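Local coordinates for protein putative tRNA (Adenine(37)-N6)-methyltransferase (Pseudomonas aeruginosa, PDB 7BTU) that probably methylates threonylcarbamoyladenosine at position 37 of certain tRNAs, using S-adenosyl-L-methionine as the methyl donor, at residues His174-Gly177 / Gln178-Arg181; Thr96-Thr99 / His100-Asn103. All coordinates share one frame; numbering follows the deposited sequence.

Interaction 1. Residues His174-Gly177 / Gln178-Arg181; sequences HEHG and QRLR
Arg179 reaches back along its helix to the ring of His176, three residues earlier. Its CB sits 3.6 Å from both His176 O and Glu175 O. With CG anti to the backbone N and CD extended beyond it, the chain leaves the helix straight; the bend at chi3 (55°) then turns NE back toward the ring, and the rotation about the next bond sets NH2 in line with His176 ND1. Arg179 NE stands 3.5 Å from His176 ND1, a weak bond, whereas Arg179 NH2 donates to the same ND1 at 2.9 Å along a nearly straight line (169°). That acceptor lies in the guanidinium plane, but the donor is tilted 20° out of the ring plane, and the two planes stand almost perpendicular. Because ND1 accepts, any proton on this imidazole should be on NE2. NH1, at the remaining end, forms a salt bridge with Asp215, just ahead of strand 216-222, whose Leu216 also touches His176 and Leu180.

Elsewhere on the helix, His174 and Gln178 pair one turn apart: Gln178 CG lies over one ring face, 3.9 Å from the His174 ring centroid, as a CH-pi contact, with amide and ring nearly parallel. Main-chain bonds such as Leu180 N to His176 O (2.8 Å) run from residue i+4 to i, and Arg181 then turns to positive phi: this is the C-terminal end of an alpha helix, here 167-180, laid against a beta-sheet.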
loop_
_atom_site.group_PDB
_atom_site.type_symbol
_atom_site.label_atom_id
_atom_site.label_comp_id
_atom_site.label_asym_id
_atom_site.label_seq_id
_atom_site.Cartn_x
_atom_site.Cartn_y
_atom_site.Cartn_z
ATOM N N HIS B 174 -26.739 17.596 15.547
ATOM C CA HIS B 174 -27.833 17.335 14.610
ATOM C C HIS B 174 -27.959 18.481 13.612
ATOM O O HIS B 174 -27.964 18.264 12.390
ATOM C CB HIS B 174 -29.149 17.148 15.356
ATOM C CG HIS B 174 -30.296 16.856 14.450
ATOM N ND1 HIS B 174 -31.138 17.841 13.966
ATOM C CD2 HIS B 174 -30.700 15.699 13.881
ATOM C CE1 HIS B 174 -32.042 17.292 13.171
ATOM N NE2 HIS B 174 -31.782 15.999 13.086
ATOM N N GLU B 175 -28.032 19.722 14.129
ATOM C CA GLU B 175 -28.217 20.904 13.278
ATOM C C GLU B 175 -27.070 21.044 12.270
ATOM O O GLU B 175 -27.276 21.383 11.099
ATOM C CB GLU B 175 -28.270 22.170 14.152
ATOM C CG GLU B 175 -29.579 22.305 14.982
ATOM C CD GLU B 175 -29.455 23.321 16.127
ATOM O OE1 GLU B 175 -28.328 23.826 16.376
ATOM O OE2 GLU B 175 -30.474 23.598 16.786
ATOM N N HIS B 176 -25.850 20.830 12.720
ATOM C CA HIS B 176 -24.768 21.018 11.778
ATOM C C HIS B 176 -24.703 19.870 10.781
ATOM O O HIS B 176 -24.297 20.074 9.624
ATOM C CB HIS B 176 -23.465 21.203 12.563
ATOM C CG HIS B 176 -23.338 22.571 13.160
ATOM N ND1 HIS B 176 -23.100 23.700 12.401
ATOM C CD2 HIS B 176 -23.439 22.995 14.439
ATOM C CE1 HIS B 176 -23.032 24.759 13.186
ATOM N NE2 HIS B 176 -23.248 24.359 14.432
ATOM N N GLY B 177 -25.095 18.666 11.207
ATOM C CA GLY B 177 -25.155 17.546 10.283
ATOM C C GLY B 177 -26.182 17.789 9.195
ATOM O O GLY B 177 -25.930 17.513 8.011
ATOM N N GLN B 178 -27.337 18.362 9.575
ATOM C CA GLN B 178 -28.367 18.688 8.587
ATOM C C GLN B 178 -27.855 19.726 7.604
ATOM O O GLN B 178 -28.112 19.617 6.408
ATOM C CB GLN B 178 -29.611 19.209 9.289
ATOM C CG GLN B 178 -30.264 18.180 10.230
ATOM C CD GLN B 178 -31.211 17.291 9.480
ATOM O OE1 GLN B 178 -31.110 16.056 9.513
ATOM N NE2 GLN B 178 -32.138 17.914 8.799
ATOM N N ARG B 179 -27.121 20.742 8.098
ATOM C CA ARG B 179 -26.555 21.778 7.228
ATOM C C ARG B 179 -25.501 21.201 6.280
ATOM O O ARG B 179 -25.517 21.472 5.073
ATOM C CB ARG B 179 -25.925 22.893 8.086
ATOM C CG ARG B 179 -25.281 24.033 7.244
ATOM C CD ARG B 179 -24.736 25.182 8.149
ATOM N NE ARG B 179 -23.805 24.648 9.129
ATOM C CZ ARG B 179 -22.527 24.373 8.885
ATOM N NH1 ARG B 179 -22.021 24.582 7.653
ATOM N NH2 ARG B 179 -21.772 23.868 9.864
ATOM N N LEU B 180 -24.565 20.411 6.830
ATOM C CA LEU B 180 -23.431 19.860 6.104
ATOM C C LEU B 180 -23.789 18.655 5.250
ATOM O O LEU B 180 -22.996 18.298 4.354
ATOM C CB LEU B 180 -22.327 19.445 7.094
ATOM C CG LEU B 180 -21.550 20.603 7.768
ATOM C CD1 LEU B 180 -20.697 20.159 8.994
ATOM C CD2 LEU B 180 -20.669 21.289 6.712
ATOM N N ARG B 181 -24.944 18.041 5.486
ATOM C CA ARG B 181 -25.303 16.749 4.870
ATOM C C ARG B 181 -24.226 15.702 5.175
ATOM O O ARG B 181 -23.755 14.949 4.305
ATOM C CB ARG B 181 -25.563 16.903 3.351
ATOM C CG ARG B 181 -26.843 17.746 3.092
ATOM C CD ARG B 181 -27.326 17.727 1.661
ATOM N NE ARG B 181 -28.513 18.566 1.438
ATOM C CZ ARG B 181 -29.765 18.256 1.788
ATOM N NH1 ARG B 181 -30.046 17.104 2.397
ATOM N NH2 ARG B 181 -30.750 19.105 1.516
#

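Interaction 2. Residues Thr96-Thr99 / His100-Asn103; sequences TRAT and HRPN
The Arg101 guanidinium meets the backbone of Thr96-Thr99 chiefly through its edge, where Ala98 O lies near its plane, only 8° out of it. Thr96 O approaches the same group obliquely, and at the His100 ring Thr99 OG1 is likewise oblique, 3.6 Å from His100 ND1. Arg101 NH1 donates to Ala98 O at 2.9 Å (158°), in the carbonyl plane and on a lone pair. Thr96 O draws two weaker bonds, from Arg101 NH1 at 3.1 Å and from Arg101 NH2 at 3.2 Å, both strongly bent. In Arg101, chi1 (63°) with an extended chi2 sets CD 3.3 Å from Ala98 O, and the bend at chi3 then turns NE and the guanidinium back toward Thr96 O and Ala98 O.

Thr96 shapes the receiving side: its OG1 accepts from Ala98 N at 3.0 Å, forming an ST turn, and is also hydrogen-bonded to Val93 O. A water accepts from Arg101 N and donates to Thr99 O at 2.6 Å, bridging the two backbones.

Arg101 NH2 has a further partner in Val93 O, and Arg101 NE forms a salt bridge with Asp135 of the second subunit, while Arg97 pairs with Asp144 of that subunit. Carbonyl oxygens of its own chain and a carboxylate of the partner thus satisfy the buried guanidinium and fix its rotation, consistent with the loop's shape depending on the dimer.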
loop_
_atom_site.group_PDB
_atom_site.type_symbol
_atom_site.label_atom_id
_atom_site.label_comp_id
_atom_site.label_asym_id
_atom_site.label_seq_id
_atom_site.Cartn_x
_atom_site.Cartn_y
_atom_site.Cartn_z
ATOM N N THR B 96 8.681 2.965 10.448
ATOM C CA THR B 96 7.530 3.747 10.858
ATOM C C THR B 96 6.744 4.202 9.650
ATOM O O THR B 96 7.214 4.185 8.495
ATOM C CB THR B 96 7.920 5.028 11.628
ATOM O OG1 THR B 96 8.377 6.001 10.668
ATOM C CG2 THR B 96 9.005 4.784 12.685
ATOM N N ARG B 97 5.537 4.645 9.953
ATOM C CA ARG B 97 4.704 5.357 9.001
ATOM C C ARG B 97 4.718 6.858 9.286
ATOM O O ARG B 97 3.732 7.555 9.016
ATOM C CB ARG B 97 3.278 4.807 9.047
ATOM C CG ARG B 97 3.170 3.360 8.675
ATOM C CD ARG B 97 1.777 2.851 9.023
ATOM N NE ARG B 97 1.603 1.495 8.526
ATOM C CZ ARG B 97 1.438 1.164 7.248
ATOM N NH1 ARG B 97 1.387 2.099 6.288
ATOM N NH2 ARG B 97 1.330 -0.104 6.937
ATOM N N ALA B 98 5.831 7.362 9.824
ATOM C CA ALA B 98 5.927 8.781 10.117
ATOM C C ALA B 98 5.689 9.585 8.850
ATOM O O ALA B 98 5.990 9.133 7.737
ATOM C CB ALA B 98 7.303 9.108 10.680
ATOM N N THR B 99 5.199 10.807 9.036
ATOM C CA THR B 99 4.778 11.648 7.925
ATOM C C THR B 99 5.915 12.472 7.315
ATOM O O THR B 99 5.763 12.940 6.190
ATOM C CB THR B 99 3.627 12.595 8.352
ATOM O OG1 THR B 99 4.073 13.471 9.389
ATOM C CG2 THR B 99 2.422 11.815 8.860
ATOM N N HIS B 100 7.045 12.656 8.006
ATOM C CA HIS B 100 8.222 13.328 7.435
ATOM C C HIS B 100 9.167 12.207 7.048
ATOM O O HIS B 100 9.776 11.586 7.916
ATOM C CB HIS B 100 8.912 14.296 8.403
ATOM C CG HIS B 100 8.012 15.353 8.973
ATOM N ND1 HIS B 100 7.194 15.132 10.064
ATOM C CD2 HIS B 100 7.808 16.644 8.606
ATOM C CE1 HIS B 100 6.529 16.240 10.347
ATOM N NE2 HIS B 100 6.875 17.169 9.470
ATOM N N ARG B 101 9.242 11.898 5.760
ATOM C CA ARG B 101 10.037 10.760 5.303
ATOM C C ARG B 101 10.600 11.033 3.905
ATOM O O ARG B 101 10.138 11.949 3.213
ATOM C CB ARG B 101 9.199 9.477 5.327
ATOM C CG ARG B 101 8.036 9.516 4.418
ATOM C CD ARG B 101 7.095 8.319 4.695
ATOM N NE ARG B 101 7.782 7.030 4.796
ATOM C CZ ARG B 101 8.028 6.374 5.937
ATOM N NH1 ARG B 101 7.693 6.891 7.127
ATOM N NH2 ARG B 101 8.674 5.226 5.885
ATOM N N PRO B 102 11.654 10.312 3.504
ATOM C CA PRO B 102 12.231 10.510 2.164
ATOM C C PRO B 102 11.151 10.428 1.097
ATOM O O PRO B 102 10.295 9.542 1.121
ATOM C CB PRO B 102 13.230 9.353 2.030
ATOM C CG PRO B 102 13.621 9.015 3.424
ATOM C CD PRO B 102 12.414 9.318 4.294
ATOM N N ASN B 103 11.163 11.399 0.196
ATOM C CA ASN B 103 10.216 11.500 -0.926
ATOM C C ASN B 103 8.781 11.881 -0.595
ATOM O O ASN B 103 8.047 12.228 -1.514
ATOM C CB ASN B 103 10.198 10.205 -1.735
ATOM C CG ASN B 103 11.478 10.040 -2.485
ATOM O OD1 ASN B 103 11.938 11.006 -3.067
ATOM N ND2 ASN B 103 12.140 8.878 -2.361
HETATM O O HOH W 1 7.226 13.660 4.192
#

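Overall arrangement
Interaction 2 precedes interaction 1 along the chain, and their centres lie 36 Å apart on opposite sides of the chain's centre, with about 25 Å between nearest atoms; they share no residue or secondary structure. Residues 96-103 form a loop between strand 91-92 and strand 105-116 of the closed antiparallel barrel, within the TrmO N-terminal domain. Residues 174-181 finish helix 167-180 in the TrmO C-terminal domain, beside the mixed sheet that includes strand 216-222. The second subunit reaches the loop, whereas no other chain of the assembly touches the helix end. One contact thus belongs to the dimer interface, the other to helix-sheet packing within a single subunit.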